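Local coordinates for protein cobalt-precorrin-5B C(1)-methyltransferase (Archaeoglobus fulgidus, PDB 1SR8) that probably methylates C-1 of cobalt-precorrin-5B with S-adenosyl-L-methionine, giving cobalt-precorrin-6A in the anaerobic route to adenosylcobalamin, at residues A54-V66 with V76-R88. Numbering follows the deposited sequence.
Sequences AAIASLKEKVEKV and VEVEVEAEKGFAR
A54, near the C-terminal end of helix 44-57, sets its methyl group among V80, A82 and A87, the nearest carbon being V80 CG2 at 3.6 Å from A54 CB. The same V80 CG2 lies 3.8 Å from V63 CG1; chi1 of -55° turns this methyl of strand 76-83 between its own backbone N and carbonyl carbon, where it meets both the helix and the start of strand 63-68. Beyond this apolar patch the type I' turn from E83 to F86 closes on S58. S58 OG accepts the G85 N-H at 2.9 Å (144° at the hydrogen) and donates to A55 O at 2.8 Å, from above that carbonyl's plane. L59 CD2 packs at 3.3 Å against G85 N. The direct K84 N to S58 O bond is weak at 3.4 Å, and a water accepting from K84 N and donating to S58 O bridges them. At the other end, V66 and V78 form an antiparallel hydrogen-bonded pair: V66 N reaches V78 O in the carbonyl plane, while V78 N meets V66 O with 167° at the hydrogen. On the exposed face K65 CE comes within 3.0 Å of E79 OE2, but charge pairing is loose: K65 NZ stays 4.0 Å from E79 OE2 and beyond salt-bridge range of E77 OE2. Small apolar groups and a serine hydroxyl thus join the helix end to strands 76-83 and 86-90 and their turn, whereas K65 probably adds only diffuse attraction to E77 and E79.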
ATOM      1  N   ALA A  54      -9.277   7.503  15.282  1.00 23.55           N
ATOM      2  CA  ALA A  54      -9.996   8.768  15.432  1.00 23.57           C
ATOM      3  C   ALA A  54     -11.280   8.607  16.252  1.00 24.28           C
ATOM      4  O   ALA A  54     -11.641   9.482  17.034  1.00 25.26           O
ATOM      5  CB  ALA A  54     -10.317   9.353  14.063  1.00 23.69           C
ATOM      6  N   ALA A  55     -11.974   7.493  16.075  1.00 23.47           N
ATOM      7  CA  ALA A  55     -13.197   7.261  16.821  1.00 24.30           C
ATOM      8  C   ALA A  55     -12.923   7.196  18.329  1.00 26.00           C
ATOM      9  O   ALA A  55     -13.669   7.776  19.125  1.00 26.26           O
ATOM     10  CB  ALA A  55     -13.861   5.973  16.341  1.00 24.25           C
ATOM     11  N   ILE A  56     -11.856   6.494  18.718  1.00 26.18           N
ATOM     12  CA  ILE A  56     -11.480   6.355  20.131  1.00 26.93           C
ATOM     13  C   ILE A  56     -10.997   7.682  20.714  1.00 27.89           C
ATOM     14  O   ILE A  56     -11.397   8.082  21.800  1.00 29.54           O
ATOM     15  CB  ILE A  56     -10.345   5.304  20.322  1.00 26.08           C
ATOM     16  CG1 ILE A  56     -10.866   3.897  20.008  1.00 25.06           C
ATOM     17  CG2 ILE A  56      -9.799   5.369  21.747  1.00 25.06           C
ATOM     18  CD1 ILE A  56      -9.813   2.819  20.121  1.00 22.38           C
ATOM     19  N   ALA A  57     -10.121   8.352  19.984  1.00 27.67           N
ATOM     20  CA  ALA A  57      -9.583   9.627  20.406  1.00 27.74           C
ATOM     21  C   ALA A  57     -10.669  10.701  20.534  1.00 30.34           C
ATOM     22  O   ALA A  57     -10.624  11.525  21.449  1.00 31.70           O
ATOM     23  CB  ALA A  57      -8.531  10.075  19.413  1.00 27.59           C
ATOM     24  N   SER A  58     -11.642  10.690  19.625  1.00 31.29           N
ATOM     25  CA  SER A  58     -12.713  11.691  19.629  1.00 32.81           C
ATOM     26  C   SER A  58     -13.617  11.629  20.851  1.00 34.99           C
ATOM     27  O   SER A  58     -14.408  12.539  21.096  1.00 35.53           O
ATOM     28  CB  SER A  58     -13.566  11.572  18.364  1.00 30.14           C
ATOM     29  OG  SER A  58     -14.380  10.420  18.411  1.00 29.22           O
ATOM     30  N   LEU A  59     -13.512  10.554  21.616  1.00 36.92           N
ATOM     31  CA  LEU A  59     -14.324  10.428  22.813  1.00 39.77           C
ATOM     32  C   LEU A  59     -13.912  11.452  23.857  1.00 42.49           C
ATOM     33  O   LEU A  59     -14.758  12.044  24.522  1.00 43.64           O
ATOM     34  CB  LEU A  59     -14.181   9.037  23.407  1.00 37.76           C
ATOM     35  CG  LEU A  59     -14.957   7.951  22.690  1.00 36.58           C
ATOM     36  CD1 LEU A  59     -14.779   6.641  23.436  1.00 35.36           C
ATOM     37  CD2 LEU A  59     -16.418   8.349  22.627  1.00 35.95           C
ATOM     38  N   LYS A  60     -12.607  11.660  24.001  1.00 45.45           N
ATOM     39  CA  LYS A  60     -12.109  12.609  24.986  1.00 47.96           C
ATOM     40  C   LYS A  60     -11.555  13.927  24.444  1.00 48.82           C
ATOM     41  O   LYS A  60     -10.747  14.579  25.112  1.00 48.77           O
ATOM     42  CB  LYS A  60     -11.059  11.928  25.864  1.00 50.02           C
ATOM     43  CG  LYS A  60     -10.115  10.991  25.133  1.00 52.53           C
ATOM     44  CD  LYS A  60      -9.098  10.396  26.121  1.00 57.03           C
ATOM     45  CE  LYS A  60      -7.820  11.249  26.239  1.00 58.78           C
ATOM     46  NZ  LYS A  60      -8.077  12.711  26.395  1.00 58.59           N
ATOM     47  N   GLU A  61     -12.001  14.322  23.249  1.00 49.46           N
ATOM     48  CA  GLU A  61     -11.562  15.570  22.614  1.00 49.39           C
ATOM     49  C   GLU A  61     -11.845  15.584  21.114  1.00 48.80           C
ATOM     50  O   GLU A  61     -11.982  14.533  20.490  1.00 48.65           O
ATOM     51  CB  GLU A  61     -10.070  15.787  22.850  1.00 50.45           C
ATOM     52  CG  GLU A  61      -9.221  14.613  22.440  1.00 53.95           C
ATOM     53  CD  GLU A  61      -7.892  14.609  23.145  1.00 55.92           C
ATOM     54  OE1 GLU A  61      -7.196  15.644  23.082  1.00 58.28           O
ATOM     55  OE2 GLU A  61      -7.546  13.576  23.762  1.00 57.75           O
ATOM     56  N   LYS A  62     -11.929  16.779  20.539  1.00 48.87           N
ATOM     57  CA  LYS A  62     -12.203  16.913  19.114  1.00 48.76           C
ATOM     58  C   LYS A  62     -10.982  16.487  18.305  1.00 46.62           C
ATOM     59  O   LYS A  62      -9.845  16.841  18.635  1.00 46.43           O
ATOM     60  CB  LYS A  62     -12.613  18.357  18.780  1.00 51.15           C
ATOM     61  CG  LYS A  62     -11.528  19.415  18.965  1.00 54.34           C
ATOM     62  CD  LYS A  62     -10.552  19.448  17.784  1.00 57.45           C
ATOM     63  CE  LYS A  62      -9.603  20.645  17.861  1.00 59.45           C
ATOM     64  NZ  LYS A  62     -10.332  21.953  17.806  1.00 60.04           N
ATOM     65  N   VAL A  63     -11.232  15.716  17.250  1.00 44.53           N
ATOM     66  CA  VAL A  63     -10.166  15.203  16.392  1.00 41.51           C
ATOM     67  C   VAL A  63     -10.335  15.644  14.945  1.00 39.61           C
ATOM     68  O   VAL A  63     -11.447  15.683  14.416  1.00 39.40           O
ATOM     69  CB  VAL A  63     -10.127  13.645  16.414  1.00 41.20           C
ATOM     70  CG1 VAL A  63      -8.865  13.141  15.729  1.00 39.55           C
ATOM     71  CG2 VAL A  63     -10.205  13.137  17.838  1.00 39.83           C
ATOM     72  N   GLU A  64      -9.214  15.965  14.310  1.00 38.14           N
ATOM     73  CA  GLU A  64      -9.216  16.384  12.920  1.00 36.73           C
ATOM     74  C   GLU A  64      -8.116  15.658  12.178  1.00 34.92           C
ATOM     75  O   GLU A  64      -8.100  15.633  10.954  1.00 35.29           O
ATOM     76  CB  GLU A  64      -8.986  17.886  12.820  1.00 39.56           C
ATOM     77  CG  GLU A  64     -10.115  18.718  13.393  1.00 44.14           C
ATOM     78  CD  GLU A  64      -9.791  20.198  13.397  1.00 46.17           C
ATOM     79  OE1 GLU A  64      -8.941  20.630  14.216  1.00 47.52           O
ATOM     80  OE2 GLU A  64     -10.384  20.920  12.567  1.00 48.48           O
ATOM     81  N   LYS A  65      -7.192  15.082  12.939  1.00 34.00           N
ATOM     82  CA  LYS A  65      -6.063  14.324  12.397  1.00 32.64           C
ATOM     83  C   LYS A  65      -5.602  13.317  13.439  1.00 30.83           C
ATOM     84  O   LYS A  65      -5.707  13.556  14.643  1.00 29.72           O
ATOM     85  CB  LYS A  65      -4.881  15.241  12.074  1.00 34.26           C
ATOM     86  CG  LYS A  65      -5.140  16.250  10.977  1.00 40.09           C
ATOM     87  CD  LYS A  65      -3.991  17.265  10.876  1.00 44.11           C
ATOM     88  CE  LYS A  65      -4.293  18.383   9.854  1.00 45.91           C
ATOM     89  NZ  LYS A  65      -3.235  19.440   9.816  1.00 45.89           N
ATOM     90  N   VAL A  66      -5.105  12.182  12.978  1.00 29.26           N
ATOM     91  CA  VAL A  66      -4.591  11.167  13.887  1.00 27.93           C
ATOM     92  C   VAL A  66      -3.325  10.622  13.257  1.00 27.07           C
ATOM     93  O   VAL A  66      -3.090  10.785  12.059  1.00 26.66           O
ATOM     94  CB  VAL A  66      -5.579   9.985  14.093  1.00 26.05           C
ATOM     95  CG1 VAL A  66      -6.919  10.496  14.593  1.00 27.93           C
ATOM     96  CG2 VAL A  66      -5.744   9.211  12.800  1.00 24.75           C
ATOM     97  N   VAL A  76       1.943   7.604   9.784  1.00 27.31           N
ATOM     98  CA  VAL A  76       1.369   8.585   8.870  1.00 29.45           C
ATOM     99  C   VAL A  76       0.247   9.365   9.515  1.00 30.54           C
ATOM    100  O   VAL A  76      -0.568   8.811  10.244  1.00 31.56           O
ATOM    101  CB  VAL A  76       0.794   7.922   7.604  1.00 30.79           C
ATOM    102  CG1 VAL A  76       0.227   8.992   6.671  1.00 31.18           C
ATOM    103  CG2 VAL A  76       1.871   7.139   6.899  1.00 32.64           C
ATOM    104  N   GLU A  77       0.200  10.658   9.239  1.00 30.38           N
ATOM    105  CA  GLU A  77      -0.846  11.492   9.791  1.00 30.40           C
ATOM    106  C   GLU A  77      -1.978  11.537   8.763  1.00 30.14           C
ATOM    107  O   GLU A  77      -1.761  11.809   7.579  1.00 29.41           O
ATOM    108  CB  GLU A  77      -0.282  12.876  10.064  1.00 33.30           C
ATOM    109  CG  GLU A  77      -1.219  13.822  10.752  1.00 39.16           C
ATOM    110  CD  GLU A  77      -0.541  15.142  11.054  1.00 41.92           C
ATOM    111  OE1 GLU A  77       0.311  15.179  11.974  1.00 43.11           O
ATOM    112  OE2 GLU A  77      -0.847  16.133  10.355  1.00 44.16           O
ATOM    113  N   VAL A  78      -3.189  11.239   9.226  1.00 29.67           N
ATOM    114  CA  VAL A  78      -4.370  11.205   8.368  1.00 28.05           C
ATOM    115  C   VAL A  78      -5.433  12.190   8.853  1.00 30.06           C
ATOM    116  O   VAL A  78      -5.724  12.275  10.053  1.00 28.43           O
ATOM    117  CB  VAL A  78      -4.997   9.773   8.349  1.00 27.68           C
ATOM    118  CG1 VAL A  78      -6.220   9.726   7.445  1.00 24.44           C
ATOM    119  CG2 VAL A  78      -3.965   8.761   7.884  1.00 25.72           C
ATOM    120  N   GLU A  79      -6.004  12.935   7.911  1.00 30.63           N
ATOM    121  CA  GLU A  79      -7.054  13.886   8.240  1.00 32.17           C
ATOM    122  C   GLU A  79      -8.360  13.118   8.365  1.00 30.44           C
ATOM    123  O   GLU A  79      -8.685  12.283   7.526  1.00 28.85           O
ATOM    124  CB  GLU A  79      -7.160  14.967   7.160  1.00 34.64           C
ATOM    125  CG  GLU A  79      -6.010  15.959   7.208  1.00 41.41           C
ATOM    126  CD  GLU A  79      -6.457  17.385   6.930  1.00 46.38           C
ATOM    127  OE1 GLU A  79      -6.719  17.715   5.750  1.00 48.57           O
ATOM    128  OE2 GLU A  79      -6.557  18.173   7.902  1.00 49.42           O
ATOM    129  N   VAL A  80      -9.101  13.396   9.428  1.00 29.74           N
ATOM    130  CA  VAL A  80     -10.352  12.704   9.671  1.00 29.42           C
ATOM    131  C   VAL A  80     -11.434  13.678  10.124  1.00 32.22           C
ATOM    132  O   VAL A  80     -11.162  14.851  10.397  1.00 32.31           O
ATOM    133  CB  VAL A  80     -10.181  11.637  10.783  1.00 28.16           C
ATOM    134  CG1 VAL A  80      -9.060  10.683  10.440  1.00 26.73           C
ATOM    135  CG2 VAL A  80      -9.893  12.318  12.112  1.00 28.24           C
ATOM    136  N   GLU A  81     -12.660  13.174  10.190  1.00 33.74           N
ATOM    137  CA  GLU A  81     -13.809  13.939  10.655  1.00 35.57           C
ATOM    138  C   GLU A  81     -14.386  13.065  11.764  1.00 34.71           C
ATOM    139  O   GLU A  81     -15.200  12.182  11.512  1.00 34.99           O
ATOM    140  CB  GLU A  81     -14.831  14.110   9.532  1.00 38.98           C
ATOM    141  CG  GLU A  81     -16.047  14.935   9.928  1.00 45.63           C
ATOM    142  CD  GLU A  81     -17.139  14.907   8.871  1.00 49.07           C
ATOM    143  OE1 GLU A  81     -17.690  13.811   8.616  1.00 51.80           O
ATOM    144  OE2 GLU A  81     -17.447  15.977   8.294  1.00 50.72           O
ATOM    145  N   ALA A  82     -13.946  13.299  12.991  1.00 34.98           N
ATOM    146  CA  ALA A  82     -14.404  12.493  14.110  1.00 36.66           C
ATOM    147  C   ALA A  82     -15.101  13.309  15.194  1.00 38.26           C
ATOM    148  O   ALA A  82     -14.779  14.477  15.414  1.00 38.64           O
ATOM    149  CB  ALA A  82     -13.222  11.739  14.708  1.00 34.98           C
ATOM    150  N   GLU A  83     -16.057  12.680  15.873  1.00 39.25           N
ATOM    151  CA  GLU A  83     -16.786  13.344  16.945  1.00 40.23           C
ATOM    152  C   GLU A  83     -17.529  12.360  17.837  1.00 38.49           C
ATOM    153  O   GLU A  83     -18.368  11.593  17.369  1.00 38.00           O
ATOM    154  CB  GLU A  83     -17.773  14.354  16.362  1.00 42.88           C
ATOM    155  CG  GLU A  83     -18.476  15.191  17.410  1.00 47.64           C
ATOM    156  CD  GLU A  83     -19.442  16.180  16.803  1.00 50.58           C
ATOM    157  OE1 GLU A  83     -18.987  17.074  16.052  1.00 52.26           O
ATOM    158  OE2 GLU A  83     -20.657  16.059  17.074  1.00 53.16           O
ATOM    159  N   LYS A  84     -17.202  12.386  19.125  1.00 38.10           N
ATOM    160  CA  LYS A  84     -17.832  11.524  20.125  1.00 38.44           C
ATOM    161  C   LYS A  84     -17.959  10.047  19.764  1.00 37.71           C
ATOM    162  O   LYS A  84     -19.069   9.507  19.725  1.00 37.82           O
ATOM    163  CB  LYS A  84     -19.221  12.064  20.480  1.00 41.22           C
ATOM    164  CG  LYS A  84     -19.219  13.463  21.079  1.00 43.70           C
ATOM    165  CD  LYS A  84     -20.597  13.831  21.626  1.00 48.01           C
ATOM    166  CE  LYS A  84     -21.652  13.949  20.527  1.00 50.49           C
ATOM    167  NZ  LYS A  84     -21.437  15.137  19.643  1.00 52.30           N
ATOM    168  N   GLY A  85     -16.833   9.393  19.501  1.00 35.71           N
ATOM    169  CA  GLY A  85     -16.871   7.978  19.184  1.00 33.23           C
ATOM    170  C   GLY A  85     -17.206   7.609  17.753  1.00 32.71           C
ATOM    171  O   GLY A  85     -17.304   6.425  17.430  1.00 32.40           O
ATOM    172  N   PHE A  86     -17.391   8.602  16.889  1.00 30.93           N
ATOM    173  CA  PHE A  86     -17.699   8.324  15.494  1.00 29.22           C
ATOM    174  C   PHE A  86     -16.654   8.988  14.617  1.00 29.87           C
ATOM    175  O   PHE A  86     -16.238  10.114  14.889  1.00 30.60           O
ATOM    176  CB  PHE A  86     -19.076   8.868  15.134  1.00 28.80           C
ATOM    177  CG  PHE A  86     -19.470   8.616  13.705  1.00 28.58           C
ATOM    178  CD1 PHE A  86     -19.901   7.360  13.300  1.00 29.14           C
ATOM    179  CD2 PHE A  86     -19.387   9.633  12.759  1.00 27.68           C
ATOM    180  CE1 PHE A  86     -20.243   7.119  11.973  1.00 29.63           C
ATOM    181  CE2 PHE A  86     -19.725   9.404  11.431  1.00 26.82           C
ATOM    182  CZ  PHE A  86     -20.153   8.149  11.036  1.00 27.54           C
ATOM    183  N   ALA A  87     -16.219   8.295  13.570  1.00 29.72           N
ATOM    184  CA  ALA A  87     -15.218   8.853  12.659  1.00 28.75           C
ATOM    185  C   ALA A  87     -15.512   8.508  11.208  1.00 27.99           C
ATOM    186  O   ALA A  87     -16.065   7.461  10.897  1.00 27.61           O
ATOM    187  CB  ALA A  87     -13.821   8.372  13.032  1.00 28.46           C
ATOM    188  N   ARG A  88     -15.125   9.414  10.325  1.00 28.90           N
ATOM    189  CA  ARG A  88     -15.333   9.268   8.896  1.00 28.97           C
ATOM    190  C   ARG A  88     -13.994   9.634   8.260  1.00 28.23           C
ATOM    191  O   ARG A  88     -13.479  10.731   8.491  1.00 27.16           O
ATOM    192  CB  ARG A  88     -16.422  10.247   8.462  1.00 32.22           C
ATOM    193  CG  ARG A  88     -16.897  10.090   7.050  1.00 38.55           C
ATOM    194  CD  ARG A  88     -17.901  11.181   6.682  1.00 42.29           C
ATOM    195  NE  ARG A  88     -18.444  10.973   5.341  1.00 45.79           N
ATOM    196  CZ  ARG A  88     -19.344  10.041   5.028  1.00 46.81           C
ATOM    197  NH1 ARG A  88     -19.817   9.229   5.969  1.00 45.82           N
ATOM    198  NH2 ARG A  88     -19.753   9.907   3.766  1.00 47.35           N
TER
HETATM  199  O   HOH W   1     -15.500  14.433  19.621  1.00 42.18           O
HETATM  200  O   HOH W   2      -9.305  17.143   8.808  1.00 48.47           O